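Local coordinates for protein putative Transcriptional Regulator (Rhodococcus sp., PDB 2IA2) that probably regulates transcription as an IclR-family protein, binding DNA through a helix-turn-helix domain and sensing an effector through a GAF-like C-terminal domain, at residues Val95-Leu100 with Asp255-Leu260; Ser112-Leu116 with Met150-Leu155; Pro159-Leu163 with Ile190-Arg194; Ser211-Pro215 with Leu245-Leu249. All blocks are in the same frame, centred on the assembly; numbering follows the deposited sequence.

Interaction 1. Residues Val95-Leu100 with Asp255-Leu260; sequences VAQPHL and DIEQDL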
loop_
_atom_site.group_PDB
_atom_site.type_symbol
_atom_site.label_atom_id
_atom_site.label_comp_id
_atom_site.label_asym_id
_atom_site.label_seq_id
_atom_site.Cartn_x
_atom_site.Cartn_y
_atom_site.Cartn_z
ATOM N N VAL A 95 -2.256 9.835 0.757
ATOM C CA VAL A 95 -3.559 9.196 0.970
ATOM C C VAL A 95 -4.592 10.252 1.459
ATOM O O VAL A 95 -5.714 10.358 0.920
ATOM C CB VAL A 95 -3.464 8.013 1.940
ATOM C CG1 VAL A 95 -4.873 7.588 2.419
ATOM C CG2 VAL A 95 -2.666 6.789 1.285
ATOM N N ALA A 96 -4.171 11.060 2.428
ATOM C CA ALA A 96 -4.987 12.133 3.019
ATOM C C ALA A 96 -5.375 13.259 2.084
ATOM O O ALA A 96 -6.496 13.697 2.123
ATOM C CB ALA A 96 -4.287 12.681 4.239
ATOM N N GLN A 97 -4.451 13.737 1.244
ATOM C CA GLN A 97 -4.719 14.907 0.375
ATOM C C GLN A 97 -6.093 14.978 -0.332
ATOM O O GLN A 97 -6.807 15.948 -0.140
ATOM C CB GLN A 97 -3.543 15.206 -0.591
ATOM C CG GLN A 97 -3.506 16.660 -1.122
ATOM C CD GLN A 97 -3.300 17.692 0.006
ATOM O OE1 GLN A 97 -2.566 17.452 0.960
ATOM N NE2 GLN A 97 -3.908 18.833 -0.131
ATOM N N PRO A 98 -6.459 13.982 -1.171
ATOM C CA PRO A 98 -7.736 14.137 -1.869
ATOM C C PRO A 98 -8.928 14.233 -0.892
ATOM O O PRO A 98 -9.923 14.870 -1.203
ATOM C CB PRO A 98 -7.847 12.885 -2.757
ATOM C CG PRO A 98 -6.666 12.044 -2.484
ATOM C CD PRO A 98 -5.746 12.725 -1.521
ATOM N N HIS A 99 -8.797 13.652 0.279
ATOM C CA HIS A 99 -9.848 13.682 1.249
ATOM C C HIS A 99 -9.923 15.034 1.931
ATOM O O HIS A 99 -10.966 15.522 2.151
ATOM C CB HIS A 99 -9.696 12.562 2.261
ATOM C CG HIS A 99 -9.783 11.199 1.666
ATOM N ND1 HIS A 99 -10.932 10.696 1.124
ATOM C CD2 HIS A 99 -8.852 10.247 1.504
ATOM C CE1 HIS A 99 -10.709 9.490 0.660
ATOM N NE2 HIS A 99 -9.451 9.194 0.882
ATOM N N LEU A 100 -8.788 15.636 2.198
ATOM C CA LEU A 100 -8.753 17.037 2.680
ATOM C C LEU A 100 -9.327 17.975 1.667
ATOM O O LEU A 100 -10.037 18.920 2.032
ATOM C CB LEU A 100 -7.328 17.486 3.011
ATOM C CG LEU A 100 -6.687 16.703 4.161
ATOM C CD1 LEU A 100 -5.318 17.359 4.505
ATOM C CD2 LEU A 100 -7.605 16.545 5.388
ATOM N N ASP A 255 -12.887 7.886 6.011
ATOM C CA ASP A 255 -12.431 7.720 4.627
ATOM C C ASP A 255 -10.911 7.600 4.502
ATOM O O ASP A 255 -10.435 6.828 3.689
ATOM C CB ASP A 255 -12.839 8.926 3.769
ATOM C CG ASP A 255 -14.347 9.044 3.595
ATOM O OD1 ASP A 255 -15.073 8.068 3.891
ATOM O OD2 ASP A 255 -14.791 10.108 3.128
ATOM N N ILE A 256 -10.172 8.418 5.248
ATOM C CA ILE A 256 -8.703 8.391 5.210
ATOM C C ILE A 256 -8.177 7.067 5.823
ATOM O O ILE A 256 -7.323 6.382 5.225
ATOM C CB ILE A 256 -8.061 9.665 5.925
ATOM C CG1 ILE A 256 -8.360 10.934 5.129
ATOM C CG2 ILE A 256 -6.517 9.537 6.081
ATOM C CD1 ILE A 256 -7.896 12.258 5.805
ATOM N N GLU A 257 -8.732 6.688 6.968
ATOM C CA GLU A 257 -8.445 5.387 7.605
ATOM C C GLU A 257 -8.598 4.215 6.663
ATOM O O GLU A 257 -7.761 3.329 6.643
ATOM C CB GLU A 257 -9.423 5.114 8.754
ATOM C CG GLU A 257 -9.035 5.891 9.940
ATOM C CD GLU A 257 -9.935 5.604 11.150
ATOM O OE1 GLU A 257 -11.021 5.004 10.979
ATOM O OE2 GLU A 257 -9.549 6.002 12.257
ATOM N N GLN A 258 -9.701 4.212 5.932
ATOM C CA GLN A 258 -10.049 3.066 5.123
ATOM C C GLN A 258 -9.049 2.983 3.979
ATOM O O GLN A 258 -8.591 1.913 3.664
ATOM C CB GLN A 258 -11.442 3.186 4.545
ATOM C CG GLN A 258 -12.515 3.045 5.579
ATOM C CD GLN A 258 -13.882 2.935 4.963
ATOM O OE1 GLN A 258 -14.038 2.942 3.723
ATOM N NE2 GLN A 258 -14.885 2.818 5.810
ATOM N N ASP A 259 -8.701 4.124 3.381
ATOM C CA ASP A 259 -7.717 4.141 2.275
ATOM C C ASP A 259 -6.336 3.742 2.765
ATOM O O ASP A 259 -5.547 3.094 2.072
ATOM C CB ASP A 259 -7.660 5.545 1.598
ATOM C CG ASP A 259 -8.710 5.709 0.487
ATOM O OD1 ASP A 259 -9.427 4.724 0.192
ATOM O OD2 ASP A 259 -8.767 6.784 -0.129
ATOM N N LEU A 260 -6.017 4.173 3.956
ATOM C CA LEU A 260 -4.686 3.922 4.475
ATOM C C LEU A 260 -4.570 2.430 4.713
ATOM O O LEU A 260 -3.536 1.839 4.472
ATOM C CB LEU A 260 -4.496 4.694 5.764
ATOM C CG LEU A 260 -3.131 5.004 6.366
ATOM C CD1 LEU A 260 -2.212 5.847 5.421
ATOM C CD2 LEU A 260 -3.468 5.797 7.672
HETATM O O HOH W 1 -6.595 8.436 -1.006
HETATM O O HOH W 2 -13.633 11.790 1.649
#
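H99 turns its CG anti to its own carbonyl carbon (chi1 -63°), and D259 likewise keeps CG beside its backbone N, which swings the carboxylate toward the edge of the ring. The helices, 92-107 and 246-264, form an antiparallel pair in the IclR C-terminal domain; the axes of the short segments approach to 9.3 Å at an angle of 151°. H99 NE2 donates to D259 OD2 at 2.7 Å in a nearly straight bond (159°). The acceptor lies in the plane of the imidazole, at its edge, but the N-H comes down on the carboxylate from well outside the plane of that group. The D255 carbonyl carbon lies over the rim of one face of the ring, and H99 CB slides along I256 CG1 at 3.6 Å. A phenylalanine here has no ring N-H, and D259 OD2 would probably be left with a water as its remaining donor among the groups described. One turn before H99, V95 has CG1 anti to its backbone N, which lays this methyl against D259 CB at 3.6 Å. I256 CD1 packs on A96 CB at 4.0 Å, with L100 next to it and I216 and V113 of the sheet close by. D259 also packs against P77 of the second subunit. One water donates to both V95 O and D259 OD2, each 2.9 Å away, and OD2 thus accepts from two donors at once.

Interaction 2. Residues Ser112-Leu116 with Met150-Leu155; sequences SVSIL and MGRVLL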
loop_
_atom_site.group_PDB
_atom_site.type_symbol
_atom_site.label_atom_id
_atom_site.label_comp_id
_atom_site.label_asym_id
_atom_site.label_seq_id
_atom_site.Cartn_x
_atom_site.Cartn_y
_atom_site.Cartn_z
ATOM N N SER A 112 -6.367 19.941 7.857
ATOM C CA SER A 112 -4.998 19.502 7.911
ATOM C C SER A 112 -4.923 18.103 8.449
ATOM O O SER A 112 -5.880 17.609 9.142
ATOM C CB SER A 112 -4.204 20.356 8.892
ATOM O OG SER A 112 -4.312 21.744 8.566
ATOM N N VAL A 113 -3.752 17.485 8.242
ATOM C CA VAL A 113 -3.469 16.220 8.929
ATOM C C VAL A 113 -2.136 16.410 9.625
ATOM O O VAL A 113 -1.228 16.990 9.055
ATOM C CB VAL A 113 -3.474 14.999 7.935
ATOM C CG1 VAL A 113 -2.806 13.756 8.558
ATOM C CG2 VAL A 113 -4.886 14.651 7.512
ATOM N N SER A 114 -1.998 15.888 10.847
ATOM C CA SER A 114 -0.689 15.943 11.528
ATOM C C SER A 114 -0.369 14.626 12.192
ATOM O O SER A 114 -1.231 13.740 12.336
ATOM C CB SER A 114 -0.654 17.048 12.603
ATOM O OG SER A 114 -1.647 16.754 13.581
ATOM N N ILE A 115 0.900 14.487 12.572
ATOM C CA ILE A 115 1.336 13.327 13.316
ATOM C C ILE A 115 2.071 13.830 14.542
ATOM O O ILE A 115 2.402 15.009 14.604
ATOM C CB ILE A 115 2.258 12.426 12.440
ATOM C CG1 ILE A 115 3.521 13.208 12.035
ATOM C CG2 ILE A 115 1.447 11.865 11.250
ATOM C CD1 ILE A 115 4.584 12.395 11.423
ATOM N N LEU A 116 2.320 12.946 15.502
ATOM C CA LEU A 116 2.961 13.335 16.753
ATOM C C LEU A 116 4.472 13.137 16.684
ATOM O O LEU A 116 4.952 12.116 16.188
ATOM C CB LEU A 116 2.381 12.538 17.923
ATOM C CG LEU A 116 2.755 13.022 19.326
ATOM C CD1 LEU A 116 2.159 14.395 19.597
ATOM C CD2 LEU A 116 2.304 12.021 20.379
HETATM N N MSE A 150 -5.608 18.568 17.312
HETATM C CA MSE A 150 -4.899 17.394 16.811
HETATM C C MSE A 150 -3.940 16.815 17.886
HETATM O O MSE A 150 -3.855 15.618 18.050
HETATM C CB MSE A 150 -4.130 17.754 15.534
HETATM C CG MSE A 150 -5.113 17.923 14.395
HETATM SE SE MSE A 150 -4.343 18.079 12.630
HETATM C CE MSE A 150 -3.348 19.729 12.825
ATOM N N GLY A 151 -3.253 17.672 18.618
ATOM C CA GLY A 151 -2.357 17.228 19.670
ATOM C C GLY A 151 -3.048 16.443 20.748
ATOM O O GLY A 151 -2.533 15.401 21.171
ATOM N N ARG A 152 -4.225 16.905 21.190
ATOM C CA ARG A 152 -4.994 16.173 22.211
ATOM C C ARG A 152 -5.526 14.876 21.729
ATOM O O ARG A 152 -5.610 13.925 22.490
ATOM C CB ARG A 152 -6.104 17.047 22.806
ATOM C CG ARG A 152 -5.453 18.180 23.537
ATOM C CD ARG A 152 -6.454 19.020 24.320
ATOM N NE ARG A 152 -5.761 20.165 24.919
ATOM C CZ ARG A 152 -6.379 21.170 25.543
ATOM N NH1 ARG A 152 -7.708 21.177 25.691
ATOM N NH2 ARG A 152 -5.662 22.166 26.038
ATOM N N VAL A 153 -5.922 14.838 20.473
ATOM C CA VAL A 153 -6.269 13.590 19.797
ATOM C C VAL A 153 -5.092 12.611 19.782
ATOM O O VAL A 153 -5.259 11.393 20.046
ATOM C CB VAL A 153 -6.792 13.870 18.341
ATOM C CG1 VAL A 153 -6.854 12.596 17.507
ATOM C CG2 VAL A 153 -8.189 14.508 18.399
ATOM N N LEU A 154 -3.904 13.099 19.417
ATOM C CA LEU A 154 -2.726 12.222 19.319
ATOM C C LEU A 154 -2.304 11.725 20.703
ATOM O O LEU A 154 -1.992 10.524 20.855
ATOM C CB LEU A 154 -1.536 12.924 18.570
ATOM C CG LEU A 154 -1.835 13.086 17.057
ATOM C CD1 LEU A 154 -0.971 14.164 16.445
ATOM C CD2 LEU A 154 -1.647 11.747 16.297
ATOM N N LEU A 155 -2.294 12.632 21.689
ATOM C CA LEU A 155 -1.997 12.265 23.069
ATOM C C LEU A 155 -2.972 11.222 23.665
ATOM O O LEU A 155 -2.544 10.327 24.414
ATOM C CB LEU A 155 -1.970 13.498 23.948
ATOM C CG LEU A 155 -0.893 14.530 23.612
ATOM C CD1 LEU A 155 -1.090 15.800 24.475
ATOM C CD2 LEU A 155 0.493 13.940 23.795
#
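S114 OG sits directly on the selenomethionine M150, 3.2 Å from its SE and 3.3 Å from its CB. The hydroxyl is placed there by chi1 of 61°, which sets OG between the backbone N and the carbonyl carbon. The M150 chain then bends at chi3, carrying CE alongside the strand to S114 CB at 3.8 Å and to S112 CB at 4.1 Å. One turn further along the helix, L154 sends CD1 over the I115-L116 peptide, 3.6 Å from L116 N, while L154 CB and L116 CB pass at 4.0 Å as their side chains slide by in opposite directions. L155 adds a methyl contact at the end, CD2 to L116 CD2 at 4.3 Å. The axes of 150-155 and 112-116, parts of helix 149-156 and strand 110-117, cross at 46°. In the next shell, strands 120-127 and 223-232 flank the strand: Y123, A226 and N228 all touch M150. R152, turned off the contact, salt-bridges E204 and bonds Y146 O, and T148 OG1 takes the N-H of G151 at the start of the helix. No hydrogen bond crosses the interface, and this helix-on-sheet layer therefore holds by shape and dispersion. The buried S114 hydroxyl is surrounded on this side by the CB, SE and CE of M150, a costly place for a polar atom if it truly has no partner, as in the model.

Interaction 3. Residues Pro159-Leu163 with Ile190-Arg194; sequences PDDEL and ILAVR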
loop_
_atom_site.group_PDB
_atom_site.type_symbol
_atom_site.label_atom_id
_atom_site.label_comp_id
_atom_site.label_asym_id
_atom_site.label_seq_id
_atom_site.Cartn_x
_atom_site.Cartn_y
_atom_site.Cartn_z
ATOM N N PRO A 159 -0.091 4.949 24.800
ATOM C CA PRO A 159 -0.230 4.037 25.980
ATOM C C PRO A 159 -0.223 4.864 27.267
ATOM O O PRO A 159 0.488 5.898 27.319
ATOM C CB PRO A 159 1.038 3.170 25.907
ATOM C CG PRO A 159 1.396 3.155 24.382
ATOM C CD PRO A 159 1.073 4.595 23.958
ATOM N N ASP A 160 -0.992 4.446 28.280
ATOM C CA ASP A 160 -1.082 5.180 29.562
ATOM C C ASP A 160 0.246 5.553 30.207
ATOM O O ASP A 160 0.383 6.635 30.777
ATOM C CB ASP A 160 -1.918 4.388 30.588
ATOM C CG ASP A 160 -3.417 4.409 30.265
ATOM O OD1 ASP A 160 -3.895 5.447 29.711
ATOM O OD2 ASP A 160 -4.102 3.392 30.563
ATOM N N ASP A 161 1.240 4.675 30.133
ATOM C CA ASP A 161 2.512 5.001 30.790
ATOM C C ASP A 161 3.226 6.098 30.033
ATOM O O ASP A 161 3.899 6.927 30.640
ATOM C CB ASP A 161 3.439 3.788 31.036
ATOM C CG ASP A 161 3.656 2.910 29.796
ATOM O OD1 ASP A 161 3.151 3.232 28.687
ATOM O OD2 ASP A 161 4.329 1.855 29.952
ATOM N N GLU A 162 3.058 6.105 28.712
ATOM C CA GLU A 162 3.648 7.161 27.868
ATOM C C GLU A 162 2.940 8.484 28.060
ATOM O O GLU A 162 3.600 9.511 28.219
ATOM C CB GLU A 162 3.660 6.778 26.388
ATOM C CG GLU A 162 4.482 5.544 26.115
ATOM C CD GLU A 162 4.637 5.233 24.652
ATOM O OE1 GLU A 162 4.155 6.022 23.815
ATOM O OE2 GLU A 162 5.265 4.189 24.342
ATOM N N LEU A 163 1.612 8.466 28.073
ATOM C CA LEU A 163 0.854 9.668 28.389
ATOM C C LEU A 163 1.258 10.300 29.737
ATOM O O LEU A 163 1.459 11.511 29.840
ATOM C CB LEU A 163 -0.649 9.377 28.365
ATOM C CG LEU A 163 -1.544 10.554 28.746
ATOM C CD1 LEU A 163 -1.316 11.744 27.809
ATOM C CD2 LEU A 163 -3.012 10.125 28.738
ATOM N N ILE A 190 -7.831 15.338 27.732
ATOM C CA ILE A 190 -7.303 14.300 26.838
ATOM C C ILE A 190 -8.090 12.981 26.929
ATOM O O ILE A 190 -8.366 12.364 25.911
ATOM C CB ILE A 190 -5.800 14.054 27.068
ATOM C CG1 ILE A 190 -4.990 15.249 26.563
ATOM C CG2 ILE A 190 -5.364 12.780 26.412
ATOM C CD1 ILE A 190 -3.658 15.434 27.254
ATOM N N LEU A 191 -8.433 12.546 28.144
ATOM C CA LEU A 191 -9.261 11.358 28.295
ATOM C C LEU A 191 -10.690 11.598 27.756
ATOM O O LEU A 191 -11.291 10.663 27.233
ATOM C CB LEU A 191 -9.291 10.845 29.756
ATOM C CG LEU A 191 -7.952 10.588 30.466
ATOM C CD1 LEU A 191 -8.175 10.065 31.928
ATOM C CD2 LEU A 191 -7.064 9.659 29.673
ATOM N N ALA A 192 -11.227 12.817 27.878
ATOM C CA ALA A 192 -12.542 13.112 27.263
ATOM C C ALA A 192 -12.480 12.876 25.740
ATOM O O ALA A 192 -13.369 12.280 25.163
ATOM C CB ALA A 192 -12.988 14.526 27.567
ATOM N N VAL A 193 -11.397 13.316 25.102
ATOM C CA VAL A 193 -11.160 13.067 23.682
ATOM C C VAL A 193 -11.162 11.580 23.374
ATOM O O VAL A 193 -11.684 11.149 22.374
ATOM C CB VAL A 193 -9.797 13.662 23.242
ATOM C CG1 VAL A 193 -9.496 13.294 21.796
ATOM C CG2 VAL A 193 -9.803 15.174 23.434
ATOM N N ARG A 194 -10.546 10.792 24.240
ATOM C CA ARG A 194 -10.559 9.336 24.084
ATOM C C ARG A 194 -12.019 8.848 24.047
ATOM O O ARG A 194 -12.388 8.118 23.145
ATOM C CB ARG A 194 -9.770 8.683 25.217
ATOM C CG ARG A 194 -9.092 7.347 24.885
ATOM C CD ARG A 194 -8.226 6.898 26.098
ATOM N NE ARG A 194 -6.774 7.163 26.014
ATOM C CZ ARG A 194 -5.876 6.722 26.900
ATOM N NH1 ARG A 194 -6.283 6.035 27.963
ATOM N NH2 ARG A 194 -4.583 6.974 26.749
#
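R194 stretches toward D160 with CG anti to its backbone N (chi1 -151°), bends at chi3, and presents the edge of its guanidinium to the acid. NH1 donates to D160 OD1 at 3.0 Å, straight to within 17° of linear, and the oxygen lies in the guanidinium plane. From the carboxylate side, NH1 arrives on the syn side of OD1, a little out of the plane. The planes of the two flat groups are 35° apart. A single oxygen, OD1, takes both contacts of the salt bridge: R194 NH2 reaches D160 OD1 only weakly, at 3.4 Å. One face of the R194 guanidinium is covered near its rim by L191 CD2. L163 CD2 approaches the guanidinium obliquely, 4.0 Å from R194 NH2, and touches I190 CG2 and L191 CD2 at 4.2 Å each; L163 takes CG anti to its backbone N to get there. The strongest polar hold on the arginine lies outside these segments: R194 NE donates to A156 O, at the end of helix 149-156, a second anchor that helps to position the guanidinium facing D160. D160 lies in the first turn of helix 160-169, where the helix start would probably suit a carboxylate. On the other helix, I190 is backed by L155 and A156 of helix 149-156. The whole is a solvent-edge salt bridge laid over a small apolar contact, joining helices 160-169 and 183-196 on the outer side of the GAF-like C-terminal domain, probably the effector-binding one.

Interaction 4. Residues Ser211-Pro215 with Leu245-Leu249; sequences SMAAP and LIPSL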
loop_
_atom_site.group_PDB
_atom_site.type_symbol
_atom_site.label_atom_id
_atom_site.label_comp_id
_atom_site.label_asym_id
_atom_site.label_seq_id
_atom_site.Cartn_x
_atom_site.Cartn_y
_atom_site.Cartn_z
ATOM N N SER A 211 -10.436 25.050 16.664
ATOM C CA SER A 211 -10.015 23.863 15.879
ATOM C C SER A 211 -10.790 22.706 16.374
ATOM O O SER A 211 -11.090 22.663 17.563
ATOM C CB SER A 211 -8.548 23.563 16.129
ATOM O OG SER A 211 -7.771 24.633 15.594
HETATM N N MSE A 212 -11.063 21.740 15.490
HETATM C CA MSE A 212 -11.627 20.454 15.919
HETATM C C MSE A 212 -10.940 19.318 15.182
HETATM O O MSE A 212 -10.614 19.479 14.017
HETATM C CB MSE A 212 -13.129 20.412 15.680
HETATM C CG MSE A 212 -13.565 20.553 14.229
HETATM SE SE MSE A 212 -14.830 22.129 13.980
HETATM C CE MSE A 212 -13.577 23.695 14.536
ATOM N N ALA A 213 -10.695 18.209 15.857
ATOM C CA ALA A 213 -9.885 17.139 15.281
ATOM C C ALA A 213 -10.433 15.767 15.619
ATOM O O ALA A 213 -11.144 15.593 16.612
ATOM C CB ALA A 213 -8.417 17.252 15.739
ATOM N N ALA A 214 -10.068 14.785 14.810
ATOM C CA ALA A 214 -10.527 13.427 14.986
ATOM C C ALA A 214 -9.311 12.522 14.698
ATOM O O ALA A 214 -8.399 12.909 13.945
ATOM C CB ALA A 214 -11.615 13.144 14.010
ATOM N N PRO A 215 -9.257 11.351 15.341
ATOM C CA PRO A 215 -8.195 10.389 15.057
ATOM C C PRO A 215 -8.256 9.728 13.692
ATOM O O PRO A 215 -9.343 9.454 13.125
ATOM C CB PRO A 215 -8.382 9.343 16.156
ATOM C CG PRO A 215 -9.920 9.427 16.491
ATOM C CD PRO A 215 -10.142 10.901 16.456
ATOM N N LEU A 245 -19.890 21.029 10.875
ATOM C CA LEU A 245 -18.495 20.776 10.521
ATOM C C LEU A 245 -18.020 19.453 11.091
ATOM O O LEU A 245 -17.313 18.722 10.406
ATOM C CB LEU A 245 -17.538 21.867 11.043
ATOM C CG LEU A 245 -17.815 23.327 10.610
ATOM C CD1 LEU A 245 -16.762 24.301 11.172
ATOM C CD2 LEU A 245 -17.895 23.394 9.142
ATOM N N ILE A 246 -18.355 19.168 12.348
ATOM C CA ILE A 246 -17.803 17.986 12.992
ATOM C C ILE A 246 -18.326 16.689 12.303
ATOM O O ILE A 246 -17.565 15.791 12.117
ATOM C CB ILE A 246 -18.042 17.993 14.530
ATOM C CG1 ILE A 246 -17.162 19.069 15.173
ATOM C CG2 ILE A 246 -17.812 16.538 15.154
ATOM C CD1 ILE A 246 -17.526 19.407 16.618
ATOM N N PRO A 247 -19.621 16.612 11.890
ATOM C CA PRO A 247 -20.082 15.405 11.153
ATOM C C PRO A 247 -19.245 15.077 9.921
ATOM O O PRO A 247 -18.918 13.924 9.690
ATOM C CB PRO A 247 -21.520 15.782 10.732
ATOM C CG PRO A 247 -21.965 16.730 11.859
ATOM C CD PRO A 247 -20.738 17.572 12.097
ATOM N N SER A 248 -18.908 16.092 9.136
ATOM C CA SER A 248 -18.077 15.890 7.950
ATOM C C SER A 248 -16.666 15.503 8.325
ATOM O O SER A 248 -16.099 14.640 7.706
ATOM C CB SER A 248 -18.072 17.167 7.091
ATOM O OG SER A 248 -19.374 17.393 6.635
ATOM N N LEU A 249 -16.108 16.163 9.344
ATOM C CA LEU A 249 -14.770 15.821 9.853
ATOM C C LEU A 249 -14.686 14.312 10.228
ATOM O O LEU A 249 -13.731 13.623 9.875
ATOM C CB LEU A 249 -14.432 16.742 11.034
ATOM C CG LEU A 249 -13.102 16.390 11.739
ATOM C CD1 LEU A 249 -11.947 16.574 10.808
ATOM C CD2 LEU A 249 -12.912 17.219 12.966
#
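L245 O accepts the backbone N-H of L249 at 3.0 Å, an i to i+4 bond in the first turn of the helix, whose residues L245 and L249 both pack on selenomethionine M212. No hydrogen bond crosses between the segments; contact is made by carbon, selenium and one carbonyl. M212 is the strand residue that carries it. Its chi1 of 61° and a bent chi2 and chi3 fold the chain against the helix, bringing SE to 4.0 Å from L245 CB, where the two side chains cross at about a right angle. M212 CG meets I246 CG1, also at 4.0 Å. L249, with CG anti to its backbone N (chi1 175°), brings CD2 against the same chain: it is 3.6 Å from M212 CG and 3.4 Å from M212 O. A214 completes the row along the strand, its CB 4.2 Å from L249 CG. Alternate residues thus point toward the helix, M212 and A214, while A213 between them points away. The carbonyl of M212, touched by a methyl here, belongs to a strand bonded on both edges: M212 and A214 pair with I229 and V227, S211 and A213 with L201 and C199. Strand 209-217 therefore lies between strands 223-232 and 199-202, with helix 246-264 on one face, helix 149-156 against A213 on the other, and helix 92-107 beside L245 through V107.

Interactions 1, 2 and 4 join helices to, or over, the two faces of one antiparallel sheet; interaction 3 lies further out. Interactions 1 and 4 share helix 246-264, their centres about 14 Å apart; interactions 2 and 4 sit on opposite faces of that sheet, about 12 Å apart between centres, and meet where V153 CG1 comes to 3.5 Å from P215 N. Interaction 1 touches interaction 2 through V113 CG2, 3.9 Å from A96 CB. Interaction 3 continues outward from interaction 2, about 13 Å between centres, with V193 packed on V153; its centre lies about 24 Å from that of interaction 1. All four fall in the region that binds effectors in IclR-family relatives; of the four, interaction 1 is the one that touches the second subunit.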